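Local coordinates for protein AT-less polyketide synthase (Streptomyces platensis subsp. rosaceus, PDB 4QYR) that serves as a ketosynthase domain of a modular AT-less polyketide synthase, probably catalysing the decarboxylative condensation that extends the growing isomigrastatin chain, at residues G334-S346 with L390-R402. Numbering follows the deposited sequence.
Sequences GPPHAARPCALGS and LDGGFEVVRELRR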
loop_
_atom_site.group_PDB
_atom_site.type_symbol
_atom_site.label_atom_id
_atom_site.label_comp_id
_atom_site.label_asym_id
_atom_site.label_seq_id
_atom_site.Cartn_x
_atom_site.Cartn_y
_atom_site.Cartn_z
ATOM N N GLY A 334 -16.664 34.768 -0.050
ATOM C CA GLY A 334 -17.652 34.625 1.006
ATOM C C GLY A 334 -17.196 35.346 2.259
ATOM O O GLY A 334 -15.999 35.569 2.437
ATOM N N PRO A 335 -18.148 35.725 3.133
ATOM C CA PRO A 335 -17.846 36.444 4.380
ATOM C C PRO A 335 -16.937 35.630 5.308
ATOM O O PRO A 335 -17.009 34.399 5.271
ATOM C CB PRO A 335 -19.234 36.665 5.003
ATOM C CG PRO A 335 -20.108 35.629 4.379
ATOM C CD PRO A 335 -19.589 35.460 2.984
ATOM N N PRO A 336 -16.102 36.308 6.130
ATOM C CA PRO A 336 -15.045 35.639 6.907
ATOM C C PRO A 336 -15.554 34.501 7.794
ATOM O O PRO A 336 -14.936 33.441 7.816
ATOM C CB PRO A 336 -14.461 36.774 7.765
ATOM C CG PRO A 336 -15.505 37.842 7.771
ATOM C CD PRO A 336 -16.174 37.748 6.435
ATOM N N HIS A 337 -16.662 34.708 8.499
ATOM C CA HIS A 337 -17.180 33.676 9.389
ATOM C C HIS A 337 -18.381 32.943 8.780
ATOM O O HIS A 337 -19.124 33.506 7.975
ATOM C CB HIS A 337 -17.552 34.280 10.745
ATOM C CG HIS A 337 -17.890 33.255 11.786
ATOM N ND1 HIS A 337 -17.360 31.985 11.775
ATOM C CD2 HIS A 337 -18.704 33.318 12.866
ATOM C CE1 HIS A 337 -17.836 31.301 12.804
ATOM N NE2 HIS A 337 -18.650 32.088 13.481
ATOM N N ALA A 338 -18.548 31.680 9.180
ATOM C CA ALA A 338 -19.605 30.802 8.684
ATOM C C ALA A 338 -21.003 31.389 8.862
ATOM O O ALA A 338 -21.226 32.219 9.741
ATOM C CB ALA A 338 -19.516 29.444 9.385
ATOM N N ALA A 339 -21.942 30.949 8.023
ATOM C CA ALA A 339 -23.340 31.363 8.135
ATOM C C ALA A 339 -24.004 30.735 9.364
ATOM O O ALA A 339 -24.776 31.388 10.064
ATOM C CB ALA A 339 -24.106 30.999 6.868
ATOM N N ARG A 340 -23.704 29.461 9.610
ATOM C CA ARG A 340 -24.155 28.759 10.814
ATOM C C ARG A 340 -23.162 27.660 11.214
ATOM O O ARG A 340 -22.402 27.170 10.376
ATOM C CB ARG A 340 -25.559 28.175 10.609
ATOM C CG ARG A 340 -25.976 27.997 9.164
ATOM C CD ARG A 340 -27.489 28.099 9.022
ATOM N NE ARG A 340 -27.922 27.931 7.636
ATOM C CZ ARG A 340 -27.942 28.914 6.737
ATOM N NH1 ARG A 340 -28.350 28.673 5.499
ATOM N NH2 ARG A 340 -27.550 30.137 7.074
ATOM N N PRO A 341 -23.150 27.278 12.503
ATOM C CA PRO A 341 -22.140 26.318 12.972
ATOM C C PRO A 341 -22.305 24.916 12.403
ATOM O O PRO A 341 -23.367 24.302 12.509
ATOM C CB PRO A 341 -22.348 26.300 14.488
ATOM C CG PRO A 341 -23.769 26.755 14.677
ATOM C CD PRO A 341 -23.991 27.775 13.607
ATOM N N CYS A 342 -21.237 24.413 11.805
ATOM C CA CYS A 342 -21.208 23.054 11.297
ATOM C C CYS A 342 -21.055 22.057 12.444
ATOM O O CYS A 342 -20.267 22.275 13.357
ATOM C CB CYS A 342 -20.068 22.894 10.292
ATOM S SG CYS A 342 -19.651 21.180 9.901
ATOM N N ALA A 343 -21.806 20.961 12.389
ATOM C CA ALA A 343 -21.779 19.945 13.434
ATOM C C ALA A 343 -20.499 19.106 13.411
ATOM O O ALA A 343 -19.875 18.898 12.361
ATOM C CB ALA A 343 -22.976 19.057 13.308
ATOM N N LEU A 344 -20.131 18.592 14.574
ATOM C CA LEU A 344 -18.843 17.936 14.742
ATOM C C LEU A 344 -18.954 16.715 15.639
ATOM O O LEU A 344 -19.725 16.727 16.601
ATOM C CB LEU A 344 -17.841 18.934 15.314
ATOM C CG LEU A 344 -16.457 18.393 15.553
ATOM C CD1 LEU A 344 -15.742 18.305 14.222
ATOM C CD2 LEU A 344 -15.769 19.348 16.453
ATOM N N GLY A 345 -18.213 15.658 15.328
ATOM C CA GLY A 345 -18.326 14.447 16.118
ATOM C C GLY A 345 -17.285 13.367 15.897
ATOM O O GLY A 345 -16.335 13.528 15.126
ATOM N N SER A 346 -17.475 12.245 16.583
ATOM C CA SER A 346 -16.508 11.157 16.532
ATOM C C SER A 346 -17.025 9.849 17.119
ATOM O O SER A 346 -17.350 9.764 18.304
ATOM C CB SER A 346 -15.232 11.545 17.265
ATOM O OG SER A 346 -14.296 10.497 17.149
ATOM N N LEU A 390 -13.240 29.489 20.033
ATOM C CA LEU A 390 -14.350 30.203 20.644
ATOM C C LEU A 390 -15.228 30.824 19.561
ATOM O O LEU A 390 -16.339 31.284 19.827
ATOM C CB LEU A 390 -13.822 31.285 21.583
ATOM C CG LEU A 390 -12.883 30.836 22.699
ATOM C CD1 LEU A 390 -11.485 31.359 22.432
ATOM C CD2 LEU A 390 -13.384 31.344 24.037
ATOM N N ASP A 391 -14.717 30.808 18.333
ATOM C CA ASP A 391 -15.295 31.556 17.219
ATOM C C ASP A 391 -16.631 31.018 16.695
ATOM O O ASP A 391 -17.187 31.572 15.749
ATOM C CB ASP A 391 -14.282 31.606 16.071
ATOM C CG ASP A 391 -13.051 32.438 16.413
ATOM O OD1 ASP A 391 -13.193 33.487 17.082
ATOM O OD2 ASP A 391 -11.936 32.029 16.022
ATOM N N GLY A 392 -17.140 29.949 17.304
ATOM C CA GLY A 392 -18.435 29.391 16.937
ATOM C C GLY A 392 -18.556 28.804 15.533
ATOM O O GLY A 392 -19.646 28.783 14.954
ATOM N N GLY A 393 -17.444 28.317 14.983
ATOM C CA GLY A 393 -17.446 27.758 13.645
ATOM C C GLY A 393 -17.940 26.327 13.618
ATOM O O GLY A 393 -18.486 25.872 12.613
ATOM N N PHE A 394 -17.743 25.621 14.729
ATOM C CA PHE A 394 -18.046 24.192 14.827
ATOM C C PHE A 394 -18.686 23.824 16.153
ATOM O O PHE A 394 -18.180 24.181 17.214
ATOM C CB PHE A 394 -16.783 23.355 14.665
ATOM C CG PHE A 394 -16.221 23.369 13.284
ATOM C CD1 PHE A 394 -16.457 22.309 12.423
ATOM C CD2 PHE A 394 -15.441 24.432 12.848
ATOM C CE1 PHE A 394 -15.937 22.309 11.145
ATOM C CE2 PHE A 394 -14.920 24.443 11.572
ATOM C CZ PHE A 394 -15.166 23.373 10.717
ATOM N N GLU A 395 -19.782 23.081 16.090
ATOM C CA GLU A 395 -20.470 22.641 17.287
ATOM C C GLU A 395 -20.309 21.137 17.492
ATOM O O GLU A 395 -20.450 20.357 16.555
ATOM C CB GLU A 395 -21.943 23.021 17.192
ATOM C CG GLU A 395 -22.720 22.931 18.486
ATOM C CD GLU A 395 -24.201 23.244 18.287
ATOM O OE1 GLU A 395 -24.517 24.222 17.568
ATOM O OE2 GLU A 395 -25.050 22.512 18.846
ATOM N N VAL A 396 -19.999 20.724 18.714
ATOM C CA VAL A 396 -20.015 19.311 19.033
ATOM C C VAL A 396 -21.444 18.878 19.301
ATOM O O VAL A 396 -22.152 19.526 20.058
ATOM C CB VAL A 396 -19.168 18.987 20.252
ATOM C CG1 VAL A 396 -19.272 17.505 20.572
ATOM C CG2 VAL A 396 -17.739 19.401 20.021
ATOM N N VAL A 397 -21.872 17.790 18.667
ATOM C CA VAL A 397 -23.204 17.227 18.885
ATOM C C VAL A 397 -23.223 16.340 20.106
ATOM O O VAL A 397 -22.742 15.208 20.056
ATOM C CB VAL A 397 -23.666 16.388 17.684
ATOM C CG1 VAL A 397 -25.059 15.806 17.935
ATOM C CG2 VAL A 397 -23.639 17.224 16.423
ATOM N N ARG A 398 -23.778 16.834 21.203
ATOM C CA ARG A 398 -23.814 16.042 22.423
ATOM C C ARG A 398 -25.245 15.595 22.686
ATOM O O ARG A 398 -25.554 15.005 23.723
ATOM C CB ARG A 398 -23.252 16.853 23.587
ATOM C CG ARG A 398 -21.870 17.390 23.307
ATOM C CD ARG A 398 -21.354 18.241 24.448
ATOM N NE ARG A 398 -21.915 19.590 24.459
ATOM C CZ ARG A 398 -21.605 20.515 25.365
ATOM N NH1 ARG A 398 -20.736 20.236 26.324
ATOM N NH2 ARG A 398 -22.154 21.719 25.313
ATOM N N GLU A 399 -26.107 15.883 21.714
ATOM C CA GLU A 399 -27.544 15.694 21.840
ATOM C C GLU A 399 -28.103 15.128 20.538
ATOM O O GLU A 399 -27.958 15.741 19.482
ATOM C CB GLU A 399 -28.245 17.021 22.168
ATOM C CG GLU A 399 -28.042 18.203 21.156
ATOM C CD GLU A 399 -26.619 18.812 21.097
ATOM O OE1 GLU A 399 -25.679 18.248 21.683
ATOM O OE2 GLU A 399 -26.436 19.878 20.460
ATOM N N LEU A 400 -28.731 13.961 20.599
ATOM C CA LEU A 400 -29.344 13.366 19.415
ATOM C C LEU A 400 -30.271 14.342 18.692
ATOM O O LEU A 400 -31.289 14.776 19.246
ATOM C CB LEU A 400 -30.118 12.117 19.814
ATOM C CG LEU A 400 -30.975 11.466 18.725
ATOM C CD1 LEU A 400 -30.122 10.983 17.571
ATOM C CD2 LEU A 400 -31.777 10.325 19.310
ATOM N N ARG A 401 -29.926 14.694 17.459
ATOM C CA ARG A 401 -30.698 15.699 16.734
ATOM C C ARG A 401 -31.056 15.268 15.317
ATOM O O ARG A 401 -30.375 14.451 14.718
ATOM C CB ARG A 401 -29.930 17.023 16.680
ATOM C CG ARG A 401 -28.939 17.100 15.542
ATOM C CD ARG A 401 -28.517 18.522 15.223
ATOM N NE ARG A 401 -27.630 19.105 16.231
ATOM C CZ ARG A 401 -26.633 19.940 15.937
ATOM N NH1 ARG A 401 -26.397 20.266 14.664
ATOM N NH2 ARG A 401 -25.862 20.431 16.903
ATOM N N ARG A 402 -32.137 15.820 14.785
ATOM C CA ARG A 402 -32.459 15.640 13.378
ATOM C C ARG A 402 -31.367 16.304 12.566
ATOM O O ARG A 402 -30.858 17.349 12.948
ATOM C CB ARG A 402 -33.834 16.228 13.044
ATOM C CG ARG A 402 -34.348 15.888 11.653
ATOM C CD ARG A 402 -35.786 15.339 11.685
ATOM N NE ARG A 402 -36.783 16.354 12.027
ATOM C CZ ARG A 402 -38.092 16.117 12.102
ATOM N NH1 ARG A 402 -38.553 14.895 11.860
ATOM N NH2 ARG A 402 -38.944 17.093 12.415
HETATM O O HOH W 1 -24.886 22.703 13.808
#
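Cys-342 and Glu-395 pair the parallel strands 342-345 and 394-396: Glu-395 N donates to Cys-342 O over 2.9 Å at an N-H...O angle of 162°. On either side of it the pairing continues, from Cys-342 N to Gly-393 O and from Val-397 N to Leu-344 O; the last is the straightest of the three (169°), with its donor in the carbonyl plane. Cys-342 thus bonds through its N and its O to Gly-393 and Glu-395, the two residues flanking its parallel partner Phe-394.

The charges gather on the face that carries Ala-343 and Glu-395. Arg-401 folds back so that NH2 meets Glu-395 OE2 in a salt bridge of 3.0 Å, with a longer one to Glu-399. Its bend at chi3 (72°) lays one guanidinium face against Val-397 CG2, offset toward the rim, while NH1 donates to a water that in turn donates to Pro-341 O. The water links Arg-401 to the residue just before strand 342-345. Beneath the charged cluster, Ala-343 CB packs on Val-397 CG2 at 3.7 Å, and the Pro-341 ring lies alongside the Glu-395 side chain.

On the other face, Cys-342 SG sits obliquely to the Phe-394 ring, 4.1 Å from CE1, a sulfur-aromatic contact. The Leu-344 side chain crosses that of Val-396 at an angle, CD2 to CG2 4.1 Å.

Within the thiolase-type ketosynthase fold, strand 394-396 is an edge strand of the large mixed sheet, and strand 342-345 joins it to strand 302-304: Ala-343 and Gly-345 share Val-303 as a backbone partner, and bond also to Gly-301 and Ala-305, respectively, which flank that strand. Helix 313-331 covers the Phe-394 and Leu-344 face through Leu-321, whereas Leu-375 of strand 374-375 meets Ala-343 and Arg-401 on the opposite one.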